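PDB 4HNO: probable endonuclease 4 from Thermotoga maritima, which probably cleaves phosphodiester bonds at apurinic or apyrimidinic sites in damaged DNA, leaving a 3'-hydroxyl group and a 5'-terminal sugar phosphate, with bound metal ions. Local coordinates for residues S90-L93 with L94-E97; K159-Q162 with L163-I166; E244-A247 with V248-F252. All coordinates share one frame; numbering follows the deposited sequence. Where two conformers were deposited one is given.

Contact 1: S90-L93 with L94-E97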
# COMPACT_ATOMS: atom_id res chain seq x y z
N SER A 90 -6.75 -18.34 0.42
CA SER A 90 -6.06 -17.07 0.21
C SER A 90 -5.53 -16.97 -1.22
O SER A 90 -5.67 -15.92 -1.86
CB SER A 90 -4.91 -16.94 1.20
OG SER A 90 -5.38 -16.74 2.52
N VAL A 91 -4.91 -18.03 -1.72
CA VAL A 91 -4.43 -18.02 -3.09
C VAL A 91 -5.59 -17.79 -4.06
O VAL A 91 -5.49 -16.98 -4.98
CB VAL A 91 -3.69 -19.33 -3.41
CG1 VAL A 91 -3.49 -19.52 -4.90
CG2 VAL A 91 -2.38 -19.39 -2.66
N GLU A 92 -6.70 -18.49 -3.86
CA GLU A 92 -7.80 -18.36 -4.79
C GLU A 92 -8.44 -16.98 -4.72
O GLU A 92 -8.83 -16.42 -5.74
CB GLU A 92 -8.83 -19.47 -4.61
CG GLU A 92 -8.27 -20.85 -4.96
CD GLU A 92 -7.72 -20.95 -6.37
OE1 GLU A 92 -8.39 -20.46 -7.31
OE2 GLU A 92 -6.58 -21.46 -6.53
N LEU A 93 -8.56 -16.42 -3.53
CA LEU A 93 -9.15 -15.10 -3.42
C LEU A 93 -8.19 -14.05 -4.00
O LEU A 93 -8.64 -13.10 -4.63
CB LEU A 93 -9.55 -14.76 -1.98
CG LEU A 93 -10.25 -13.42 -1.80
CD1 LEU A 93 -11.49 -13.29 -2.65
CD2 LEU A 93 -10.57 -13.21 -0.33
N LEU A 94 -6.89 -14.23 -3.81
CA LEU A 94 -5.94 -13.28 -4.40
C LEU A 94 -6.00 -13.33 -5.92
O LEU A 94 -5.92 -12.28 -6.57
CB LEU A 94 -4.55 -13.55 -3.85
CG LEU A 94 -3.51 -12.48 -4.16
CD1 LEU A 94 -3.90 -11.13 -3.67
CD2 LEU A 94 -2.17 -12.88 -3.55
N LYS A 95 -6.15 -14.51 -6.51
CA LYS A 95 -6.34 -14.59 -7.96
C LYS A 95 -7.58 -13.79 -8.37
O LYS A 95 -7.55 -13.07 -9.37
CB LYS A 95 -6.51 -16.03 -8.44
CG LYS A 95 -5.29 -16.92 -8.42
CD LYS A 95 -5.63 -18.38 -8.75
CE LYS A 95 -4.46 -19.30 -8.61
NZ LYS A 95 -4.88 -20.71 -8.76
N LYS A 96 -8.68 -13.96 -7.64
CA LYS A 96 -9.88 -13.19 -7.93
C LYS A 96 -9.63 -11.68 -7.79
O LYS A 96 -10.07 -10.91 -8.63
CB LYS A 96 -11.02 -13.65 -7.03
CG LYS A 96 -12.24 -12.75 -7.01
CD LYS A 96 -12.90 -12.42 -8.34
CE LYS A 96 -13.44 -13.61 -9.09
NZ LYS A 96 -14.47 -14.33 -8.31
N GLU A 97 -8.89 -11.26 -6.76
CA GLU A 97 -8.59 -9.84 -6.64
C GLU A 97 -7.77 -9.33 -7.82
O GLU A 97 -8.01 -8.22 -8.28
CB GLU A 97 -7.87 -9.57 -5.32
CG GLU A 97 -8.74 -9.77 -4.11
CD GLU A 97 -7.99 -9.42 -2.80
OE1 GLU A 97 -8.65 -9.17 -1.78
OE2 GLU A 97 -6.73 -9.41 -2.84
O HOH W 1 -8.03 -21.47 -9.77
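Glu92 folds back at chi2 (-56°) while Lys95 runs straight out beyond CG, and these two shapes bring carboxylate and ammonium together one turn apart on helix 84-104. The pair is an i to i+3 salt bridge on the outer wall of the TIM barrel, in the helix that crosses between the parallel strands 69-72 and 108-115. The side chains lie alongside each other and point the same way. Lys95 NZ meets Glu92 OE2 at 2.9 Å, on the syn side and 21° out of the carboxylate plane, and the lysine methylenes follow: Lys95 CD sits 3.7 Å from Glu92 OE1. Lys95 CE also packs against Val91 CG1 at 3.8 Å, where the lysine arm crosses the valine, so the arm is held by a methyl as well as by the charge.

Below the bridge the backbone is regular, each N-H bonding to the carbonyl four residues back, from Leu94 N to Ser90 O through Glu97 N to Leu93 O. The buried side differs in chemistry. Leu94 packs on Leu109 and Ile111 of strand 108-115, and the Glu97 carboxylate is gripped by Ser73, Gly74 and His37, with its side chain about 7 Å from that of His72, a zinc ligand. Outside, a water donates a hydrogen bond to Glu92 OE1 at 2.7 Å and takes only a weak bond from Lys95 NZ, 3.4 Å away.

Contact 2: K159-Q162 with L163-I166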
# COMPACT_ATOMS: atom_id res chain seq x y z
N LYS A 159 10.77 -5.78 8.29
CA LYS A 159 12.03 -5.29 7.73
C LYS A 159 11.95 -5.42 6.22
O LYS A 159 11.48 -6.43 5.69
CB LYS A 159 13.22 -6.09 8.24
CG LYS A 159 13.44 -5.98 9.75
CD LYS A 159 13.67 -4.54 10.20
CE LYS A 159 14.05 -4.50 11.67
NZ LYS A 159 13.07 -5.18 12.55
N LEU A 160 12.47 -4.42 5.52
CA LEU A 160 12.46 -4.47 4.06
C LEU A 160 13.22 -5.69 3.51
O LEU A 160 12.84 -6.22 2.48
CB LEU A 160 13.00 -3.17 3.48
CG LEU A 160 12.14 -1.94 3.77
CD1 LEU A 160 12.82 -0.69 3.22
CD2 LEU A 160 10.75 -2.06 3.18
N GLU A 161 14.25 -6.14 4.23
CA GLU A 161 14.97 -7.34 3.84
C GLU A 161 14.02 -8.53 3.63
O GLU A 161 14.26 -9.37 2.76
CB GLU A 161 16.01 -7.71 4.90
CG GLU A 161 16.67 -9.04 4.76
CD GLU A 161 17.59 -9.13 3.58
OE1 GLU A 161 18.06 -8.07 3.11
OE2 GLU A 161 17.86 -10.27 3.13
N GLN A 162 12.98 -8.64 4.44
CA GLN A 162 12.05 -9.75 4.31
C GLN A 162 11.27 -9.66 3.00
O GLN A 162 10.99 -10.68 2.36
CB GLN A 162 11.11 -9.78 5.52
CG GLN A 162 11.83 -10.10 6.81
CD GLN A 162 11.12 -9.57 8.02
OE1 GLN A 162 10.07 -8.96 7.93
NE2 GLN A 162 11.76 -9.71 9.17
N LEU A 163 10.90 -8.44 2.61
CA LEU A 163 10.22 -8.25 1.33
C LEU A 163 11.14 -8.63 0.18
O LEU A 163 10.70 -9.20 -0.81
CB LEU A 163 9.74 -6.80 1.16
CG LEU A 163 8.89 -6.24 2.27
CD1 LEU A 163 8.39 -4.86 1.88
CD2 LEU A 163 7.71 -7.14 2.61
N LYS A 164 12.43 -8.28 0.30
CA LYS A 164 13.41 -8.65 -0.71
C LYS A 164 13.56 -10.17 -0.80
O LYS A 164 13.65 -10.73 -1.89
CB LYS A 164 14.76 -7.98 -0.38
CG LYS A 164 15.90 -8.37 -1.27
CD LYS A 164 16.65 -9.64 -0.90
CE LYS A 164 17.20 -9.64 0.48
NZ LYS A 164 18.24 -10.70 0.63
N LYS A 165 13.58 -10.85 0.34
CA LYS A 165 13.72 -12.30 0.31
C LYS A 165 12.56 -12.93 -0.46
O LYS A 165 12.77 -13.86 -1.23
CB LYS A 165 13.81 -12.87 1.72
CG LYS A 165 15.14 -12.65 2.40
CD LYS A 165 15.16 -13.28 3.80
CE LYS A 165 16.54 -13.39 4.37
NZ LYS A 165 17.07 -12.09 4.84
N ILE A 166 11.35 -12.44 -0.23
CA ILE A 166 10.19 -12.92 -0.96
C ILE A 166 10.33 -12.61 -2.44
O ILE A 166 10.24 -13.50 -3.30
CB ILE A 166 8.89 -12.27 -0.40
CG1 ILE A 166 8.63 -12.69 1.03
CG2 ILE A 166 7.71 -12.62 -1.30
CD1 ILE A 166 7.67 -11.77 1.76
O HOH W 2 20.32 -8.37 1.62
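Lys165 reaches back one full turn toward Glu161 on helix 160-169, and its path is easy to follow. Lys165 CB lies 3.6 Å from Gln162 O. Lys165 CG drops beside the backbone of the turn below, 3.4 Å from Glu161 O, because chi1 (-75°) sets it anti to the lysine's own carbonyl carbon. CD and CE then run on beyond that carbonyl of Glu161 toward the carboxylate, Lys165 CE coming to 3.6 Å from Glu161 OE2. A final bend at chi4 (75°) turns NZ in, and it ends next to Glu161 OE2.

Lys164 comes to the same carboxylate by another route. It lies alongside Glu161, so that i to i+3 and i to i+4 salt bridges share one oxygen. Both NZ atoms, of Lys164 and Lys165, are modelled 2.6 Å from Glu161 OE2, but that oxygen also sits too close to Lys164 CE, so its exact place and these short lengths are doubtful. Glu161 OE1 faces a water, which donates to it at 2.7 Å.

Leucines and an isoleucine line the buried side of this barrel helix. Leu160 CD2 touches Leu163 CD1 at 3.9 Å, Leu160 also packs on Leu201 and Leu208 of helix 195-208, and Ile166 lies against helix 121-136. Leu163 rests on Pro113 of strand 108-115, its side chain about 6 Å from that of the metal ligand Glu147.

Two ammonium groups round one carboxylate would probably favour its ionised form, and a negative group in the first turn would probably also suit the helix dipole. The network thus probably ties the first turn of the helix to the second through charge on its more open side.

Contact 3: E244-A247 with V248-F252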
# COMPACT_ATOMS: atom_id res chain seq x y z
N GLU A 244 7.23 18.13 11.84
CA GLU A 244 8.66 18.26 11.60
C GLU A 244 9.22 17.01 10.92
O GLU A 244 10.08 17.11 10.05
CB GLU A 244 9.40 18.54 12.91
CG GLU A 244 8.97 19.84 13.58
CD GLU A 244 9.95 20.38 14.60
OE1 GLU A 244 10.96 19.71 14.90
OE2 GLU A 244 9.71 21.51 15.08
N GLY A 245 8.74 15.84 11.32
CA GLY A 245 9.22 14.61 10.72
C GLY A 245 8.78 14.47 9.27
O GLY A 245 9.58 14.10 8.40
N PHE A 246 7.51 14.76 9.01
CA PHE A 246 7.06 14.70 7.64
C PHE A 246 7.76 15.75 6.77
O PHE A 246 8.05 15.48 5.61
CB PHE A 246 5.53 14.79 7.53
CG PHE A 246 4.85 13.49 7.80
CD1 PHE A 246 4.01 13.33 8.87
CD2 PHE A 246 5.08 12.39 6.98
CE1 PHE A 246 3.40 12.11 9.14
CE2 PHE A 246 4.47 11.18 7.24
CZ PHE A 246 3.64 11.04 8.32
N ALA A 247 8.08 16.91 7.32
CA ALA A 247 8.81 17.90 6.53
C ALA A 247 10.15 17.33 6.06
O ALA A 247 10.55 17.57 4.94
CB ALA A 247 9.01 19.17 7.33
N VAL A 248 10.85 16.60 6.92
CA VAL A 248 12.09 15.96 6.52
C VAL A 248 11.84 14.94 5.40
O VAL A 248 12.49 14.96 4.35
CB VAL A 248 12.76 15.28 7.73
CG1 VAL A 248 13.94 14.44 7.29
CG2 VAL A 248 13.20 16.34 8.75
N PHE A 249 10.87 14.07 5.59
CA PHE A 249 10.55 13.03 4.60
C PHE A 249 10.18 13.65 3.25
O PHE A 249 10.67 13.20 2.22
CB PHE A 249 9.40 12.23 5.17
CG PHE A 249 9.01 11.00 4.39
CD1 PHE A 249 9.89 9.94 4.23
CD2 PHE A 249 7.72 10.86 3.92
CE1 PHE A 249 9.49 8.78 3.59
CE2 PHE A 249 7.33 9.69 3.28
CZ PHE A 249 8.22 8.66 3.13
N PHE A 250 9.35 14.68 3.27
CA PHE A 250 8.86 15.30 2.05
C PHE A 250 9.96 16.01 1.28
O PHE A 250 9.79 16.29 0.09
CB PHE A 250 7.80 16.35 2.36
CG PHE A 250 6.52 15.83 2.97
CD1 PHE A 250 6.13 14.51 2.88
CD2 PHE A 250 5.69 16.73 3.62
CE1 PHE A 250 4.93 14.11 3.44
CE2 PHE A 250 4.50 16.32 4.18
CZ PHE A 250 4.12 15.01 4.09
N SER A 251 11.05 16.34 1.95
CA SER A 251 12.10 17.14 1.32
C SER A 251 12.91 16.37 0.29
O SER A 251 13.60 16.97 -0.52
CB SER A 251 13.03 17.73 2.38
OG SER A 251 13.90 16.76 2.94
N PHE A 252 12.79 15.05 0.28
CA PHE A 252 13.53 14.22 -0.66
C PHE A 252 12.78 14.08 -1.96
O PHE A 252 11.63 13.64 -1.99
CB PHE A 252 13.80 12.85 -0.05
CG PHE A 252 14.87 12.88 1.00
CD1 PHE A 252 14.57 13.33 2.28
CD2 PHE A 252 16.16 12.51 0.71
CE1 PHE A 252 15.55 13.38 3.25
CE2 PHE A 252 17.13 12.55 1.68
CZ PHE A 252 16.83 12.99 2.95
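Phe246 and Phe250 meet one turn apart on helix 242-250, an outer helix of the TIM barrel, and make the tight side of this contact. Phe246 CB stands over the face of the Phe250 ring as a CH-pi contact, 4.1 Å from its centroid. The two rings are near parallel, 25° between planes, yet slid so far apart that they barely overlap. Phe246 O sits over a face of the Phe250 ring too, offset toward the rim and 3.1 Å from Phe250 CG, while the same oxygen accepts the Phe250 N-H at 2.8 Å. Phe249 CD2 comes to the edge of the Phe246 ring. All three phenylalanines reach Leu219 of strand 214-222, and Phe250 also stacks with Trp260 and packs on helix 268-284.

The other side is looser. Glu244 is exposed, its CB directed away from the following turn. Val248, partly exposed, rests its CG2 3.5 Å from Glu244 O and packs on Val198 of helix 195-208. Ser251 N bonds weakly to Ala247 O and also to Val248 O. Placed by chi1 (74°), Ser251 OG donates to Val248 O at 2.7 Å, so this carbonyl takes two donors from Ser251.

In the fold
All three contacts lie within single outer helices of the TIM barrel, spread round the metal centre, with contacts 1 and 3 on opposite sides of the chain's centre, about 37 Å between contact centres. Contacts 1 and 2 share neighbours, since both pack on helix 121-136 and strand 108-115; contacts 2 and 3 both touch helix 195-208. Charge marks the more open flanks: one carboxylate meets one lysine in contact 1 and two in contact 2. Contact 3 has no such bridge and relies on aromatic rings buried against strand 214-222. Contact 2 is only partly buried, whereas contacts 1 and 3 are mostly buried, the former including a hydrogen-bonded carboxylate near the metal site.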